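Local coordinates for lipoprotein (Mycoplasma mycoides subsp. capri, PDB 7ADK) that is probably a surface peptidase of the chymotrypsin-like PA clan, related to the mycoplasma proteases that cleave immunoglobulins, at residues N667-L676 with F686-N695. Residues are numbered along the deposited sequence; the frame is centred on the assembly and turned at random.
Sequences NSEYKFYNKL and FKEYETGKGN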
loop_
_atom_site.group_PDB
_atom_site.type_symbol
_atom_site.label_atom_id
_atom_site.label_comp_id
_atom_site.label_asym_id
_atom_site.label_seq_id
_atom_site.Cartn_x
_atom_site.Cartn_y
_atom_site.Cartn_z
ATOM N N ASN B 667 0.348 -16.716 -1.884
ATOM C CA ASN B 667 1.068 -17.560 -2.820
ATOM C C ASN B 667 0.264 -17.518 -4.120
ATOM O O ASN B 667 -0.686 -18.292 -4.281
ATOM C CB ASN B 667 1.074 -18.941 -2.174
ATOM C CG ASN B 667 1.756 -19.997 -2.997
ATOM O OD1 ASN B 667 2.769 -19.760 -3.632
ATOM N ND2 ASN B 667 1.282 -21.221 -2.951
ATOM N N SER B 668 0.448 -16.473 -4.922
ATOM C CA SER B 668 -0.336 -16.211 -6.137
ATOM C C SER B 668 0.297 -15.180 -7.059
ATOM O O SER B 668 1.122 -14.370 -6.644
ATOM C CB SER B 668 -1.735 -15.716 -5.782
ATOM O OG SER B 668 -2.541 -16.816 -5.491
ATOM N N GLU B 669 -0.177 -15.190 -8.304
ATOM C CA GLU B 669 0.144 -14.230 -9.354
ATOM C C GLU B 669 -0.004 -12.777 -8.875
ATOM O O GLU B 669 -1.062 -12.370 -8.402
ATOM C CB GLU B 669 -0.798 -14.407 -10.559
ATOM C CG GLU B 669 -0.958 -15.810 -11.126
ATOM C CD GLU B 669 -1.896 -15.873 -12.349
ATOM O OE1 GLU B 669 -2.271 -14.847 -12.939
ATOM O OE2 GLU B 669 -2.262 -16.990 -12.746
ATOM N N TYR B 670 1.003 -11.937 -9.108
ATOM C CA TYR B 670 0.936 -10.501 -8.836
ATOM C C TYR B 670 -0.186 -9.787 -9.622
ATOM O O TYR B 670 -0.562 -8.658 -9.307
ATOM C CB TYR B 670 2.314 -9.886 -9.124
ATOM C CG TYR B 670 2.763 -9.878 -10.572
ATOM C CD1 TYR B 670 2.239 -8.913 -11.448
ATOM C CD2 TYR B 670 3.721 -10.795 -11.032
ATOM C CE1 TYR B 670 2.647 -8.884 -12.789
ATOM C CE2 TYR B 670 4.144 -10.762 -12.372
ATOM C CZ TYR B 670 3.600 -9.810 -13.255
ATOM O OH TYR B 670 3.980 -9.773 -14.558
ATOM N N LYS B 671 -0.741 -10.439 -10.646
ATOM C CA LYS B 671 -1.804 -9.949 -11.529
ATOM C C LYS B 671 -3.176 -9.864 -10.872
ATOM O O LYS B 671 -4.037 -9.174 -11.400
ATOM C CB LYS B 671 -1.855 -10.842 -12.779
ATOM C CG LYS B 671 -0.581 -10.677 -13.619
ATOM C CD LYS B 671 -0.528 -11.628 -14.812
ATOM C CE LYS B 671 0.768 -11.395 -15.593
ATOM N NZ LYS B 671 1.021 -12.456 -16.588
ATOM N N PHE B 672 -3.399 -10.502 -9.728
ATOM C CA PHE B 672 -4.698 -10.523 -9.049
ATOM C C PHE B 672 -5.038 -9.259 -8.242
ATOM O O PHE B 672 -6.183 -9.120 -7.826
ATOM C CB PHE B 672 -4.748 -11.748 -8.122
ATOM C CG PHE B 672 -4.779 -13.137 -8.744
ATOM C CD1 PHE B 672 -5.078 -13.347 -10.102
ATOM C CD2 PHE B 672 -4.550 -14.248 -7.912
ATOM C CE1 PHE B 672 -5.108 -14.648 -10.623
ATOM C CE2 PHE B 672 -4.566 -15.551 -8.436
ATOM C CZ PHE B 672 -4.835 -15.748 -9.795
ATOM N N TYR B 673 -4.102 -8.329 -8.007
ATOM C CA TYR B 673 -4.123 -7.440 -6.834
ATOM C C TYR B 673 -5.419 -6.666 -6.536
ATOM O O TYR B 673 -5.976 -6.805 -5.450
ATOM C CB TYR B 673 -2.921 -6.486 -6.878
ATOM C CG TYR B 673 -2.807 -5.615 -5.635
ATOM C CD1 TYR B 673 -2.747 -6.228 -4.375
ATOM C CD2 TYR B 673 -2.815 -4.209 -5.717
ATOM C CE1 TYR B 673 -2.731 -5.457 -3.209
ATOM C CE2 TYR B 673 -2.802 -3.433 -4.540
ATOM C CZ TYR B 673 -2.759 -4.059 -3.280
ATOM O OH TYR B 673 -2.690 -3.337 -2.132
ATOM N N ASN B 674 -5.913 -5.863 -7.473
ATOM C CA ASN B 674 -7.167 -5.106 -7.341
ATOM C C ASN B 674 -8.237 -5.602 -8.334
ATOM O O ASN B 674 -9.139 -4.863 -8.724
ATOM C CB ASN B 674 -6.848 -3.595 -7.447
ATOM C CG ASN B 674 -6.655 -2.911 -6.108
ATOM O OD1 ASN B 674 -7.336 -3.172 -5.135
ATOM N ND2 ASN B 674 -5.773 -1.947 -6.029
ATOM N N LYS B 675 -8.110 -6.850 -8.804
ATOM C CA LYS B 675 -8.770 -7.336 -10.023
ATOM C C LYS B 675 -9.824 -8.424 -9.782
ATOM O O LYS B 675 -10.647 -8.666 -10.657
ATOM C CB LYS B 675 -7.683 -7.778 -11.016
ATOM C CG LYS B 675 -6.634 -6.719 -11.394
ATOM C CD LYS B 675 -7.220 -5.556 -12.202
ATOM C CE LYS B 675 -6.102 -4.665 -12.751
ATOM N NZ LYS B 675 -6.609 -3.648 -13.693
ATOM N N LEU B 676 -9.831 -9.062 -8.611
ATOM C CA LEU B 676 -10.746 -10.152 -8.223
ATOM C C LEU B 676 -12.091 -9.668 -7.635
ATOM O O LEU B 676 -12.921 -10.495 -7.281
ATOM C CB LEU B 676 -10.000 -11.090 -7.241
ATOM C CG LEU B 676 -9.274 -12.285 -7.879
ATOM C CD1 LEU B 676 -8.374 -11.904 -9.044
ATOM C CD2 LEU B 676 -8.423 -12.986 -6.831
ATOM N N PHE B 686 -10.963 -13.425 -14.883
ATOM C CA PHE B 686 -10.035 -14.560 -14.861
ATOM C C PHE B 686 -10.796 -15.889 -14.902
ATOM O O PHE B 686 -11.876 -16.011 -14.318
ATOM C CB PHE B 686 -9.135 -14.483 -13.625
ATOM C CG PHE B 686 -8.365 -13.190 -13.510
ATOM C CD1 PHE B 686 -7.138 -13.022 -14.176
ATOM C CD2 PHE B 686 -8.904 -12.133 -12.766
ATOM C CE1 PHE B 686 -6.451 -11.798 -14.094
ATOM C CE2 PHE B 686 -8.228 -10.912 -12.694
ATOM C CZ PHE B 686 -6.998 -10.739 -13.353
ATOM N N LYS B 687 -10.248 -16.892 -15.595
ATOM C CA LYS B 687 -10.869 -18.217 -15.733
ATOM C C LYS B 687 -10.876 -18.961 -14.400
ATOM O O LYS B 687 -9.927 -18.868 -13.632
ATOM C CB LYS B 687 -10.132 -19.047 -16.788
ATOM C CG LYS B 687 -10.121 -18.453 -18.202
ATOM C CD LYS B 687 -11.500 -18.335 -18.850
ATOM C CE LYS B 687 -11.338 -17.963 -20.326
ATOM N NZ LYS B 687 -12.607 -17.642 -20.975
ATOM N N GLU B 688 -11.905 -19.762 -14.143
ATOM C CA GLU B 688 -12.079 -20.439 -12.851
ATOM C C GLU B 688 -10.936 -21.406 -12.493
ATOM O O GLU B 688 -10.673 -21.598 -11.312
ATOM C CB GLU B 688 -13.462 -21.106 -12.820
ATOM C CG GLU B 688 -13.906 -21.693 -11.473
ATOM C CD GLU B 688 -13.604 -23.174 -11.229
ATOM O OE1 GLU B 688 -14.123 -23.722 -10.238
ATOM O OE2 GLU B 688 -12.894 -23.822 -12.024
ATOM N N TYR B 689 -10.203 -21.961 -13.468
ATOM C CA TYR B 689 -9.012 -22.781 -13.204
ATOM C C TYR B 689 -7.828 -21.973 -12.650
ATOM O O TYR B 689 -6.915 -22.541 -12.066
ATOM C CB TYR B 689 -8.595 -23.552 -14.472
ATOM C CG TYR B 689 -7.985 -22.725 -15.593
ATOM C CD1 TYR B 689 -6.661 -22.250 -15.499
ATOM C CD2 TYR B 689 -8.741 -22.421 -16.738
ATOM C CE1 TYR B 689 -6.120 -21.429 -16.503
ATOM C CE2 TYR B 689 -8.193 -21.627 -17.761
ATOM C CZ TYR B 689 -6.892 -21.110 -17.635
ATOM O OH TYR B 689 -6.402 -20.286 -18.588
ATOM N N GLU B 690 -7.794 -20.658 -12.872
ATOM C CA GLU B 690 -6.624 -19.805 -12.639
ATOM C C GLU B 690 -6.578 -19.284 -11.196
ATOM O O GLU B 690 -5.562 -19.409 -10.517
ATOM C CB GLU B 690 -6.651 -18.673 -13.684
ATOM C CG GLU B 690 -5.273 -18.101 -14.027
ATOM C CD GLU B 690 -5.224 -17.638 -15.496
ATOM O OE1 GLU B 690 -4.319 -18.070 -16.250
ATOM O OE2 GLU B 690 -6.106 -16.862 -15.926
ATOM N N THR B 691 -7.701 -18.764 -10.695
ATOM C CA THR B 691 -7.873 -18.341 -9.292
ATOM C C THR B 691 -8.246 -19.486 -8.351
ATOM O O THR B 691 -8.095 -19.353 -7.140
ATOM C CB THR B 691 -8.936 -17.235 -9.173
ATOM O OG1 THR B 691 -10.173 -17.681 -9.685
ATOM C CG2 THR B 691 -8.557 -15.958 -9.922
ATOM N N GLY B 692 -8.731 -20.612 -8.876
ATOM C CA GLY B 692 -9.273 -21.742 -8.118
ATOM C C GLY B 692 -8.262 -22.781 -7.636
ATOM O O GLY B 692 -8.670 -23.882 -7.287
ATOM N N LYS B 693 -6.969 -22.458 -7.596
ATOM C CA LYS B 693 -5.848 -23.353 -7.256
ATOM C C LYS B 693 -4.864 -22.696 -6.275
ATOM O O LYS B 693 -4.880 -21.484 -6.065
ATOM C CB LYS B 693 -5.130 -23.768 -8.554
ATOM C CG LYS B 693 -5.972 -24.576 -9.557
ATOM C CD LYS B 693 -6.434 -25.956 -9.071
ATOM C CE LYS B 693 -5.277 -26.950 -8.900
ATOM N NZ LYS B 693 -5.617 -27.989 -7.913
ATOM N N GLY B 694 -3.991 -23.492 -5.667
ATOM C CA GLY B 694 -2.738 -23.018 -5.089
ATOM C C GLY B 694 -1.636 -22.862 -6.143
ATOM O O GLY B 694 -1.895 -22.789 -7.344
ATOM N N ASN B 695 -0.393 -22.814 -5.685
ATOM C CA ASN B 695 0.793 -22.964 -6.523
ATOM C C ASN B 695 1.648 -24.130 -6.009
ATOM O O ASN B 695 1.184 -24.928 -5.195
ATOM C CB ASN B 695 1.504 -21.601 -6.670
ATOM C CG ASN B 695 0.689 -20.553 -7.409
ATOM O OD1 ASN B 695 0.631 -19.405 -7.020
ATOM N ND2 ASN B 695 0.010 -20.867 -8.491
#
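Phe686 takes the edge of Phe672 on one face of its ring, a T-shaped pair with centroids 5.6 Å apart and planes at 74°. CG of Phe686 stands beside its own backbone N (chi1 -56°), which carries the ring across to the end of the opposing segment. There its rim meets the root of Lys675, whose CB lies near the ring plane, 3.6 Å from Phe686 CE2. Leu676 reaches the same ring obliquely, CD1 being 3.8 Å from Phe686 CD2.

Phe672 is itself sandwiched. CG2 of Thr691 sits over one face, 4.1 Å from the centroid of the Phe672 ring in a CH-pi contact, and CB of Glu669 lies over the other. Near the plane of the ring, Phe672 CZ is 3.8 Å from Glu690 O.

The two segments run antiparallel, joined by nine residues without helix or strand, but no hydrogen bond links them: side-chain packing sets a loop, folded into turns at 669-675, against the short helix 688-691. Both belong to an excursion between helix 651-655 and strand 712-714 and supply no strand to either sheet, the pair being consistent with the double-barrel core of a PA-clan peptidase.

At the other end, Asn695 and Asn667 lie side by side and head opposite ways, amide planes 88° apart, with Asn667 ND2 3.7 Å from Asn695 CB. Asn695 OD1 lies beside Asn667 O, as modelled two acceptors and no bond; that carbonyl takes hydrogen bonds from Ser668 OG and Lys277 NZ.

Between these ends the Glu669 and Glu690 side chains meet almost perpendicularly, OE2 of Glu669 lying 3.5 Å from CG of Glu690, with their carboxylates close together. Their like charges probably repel; the chain of another protein, which hydrogen-bonds Glu669 OE1, also packs against Phe686.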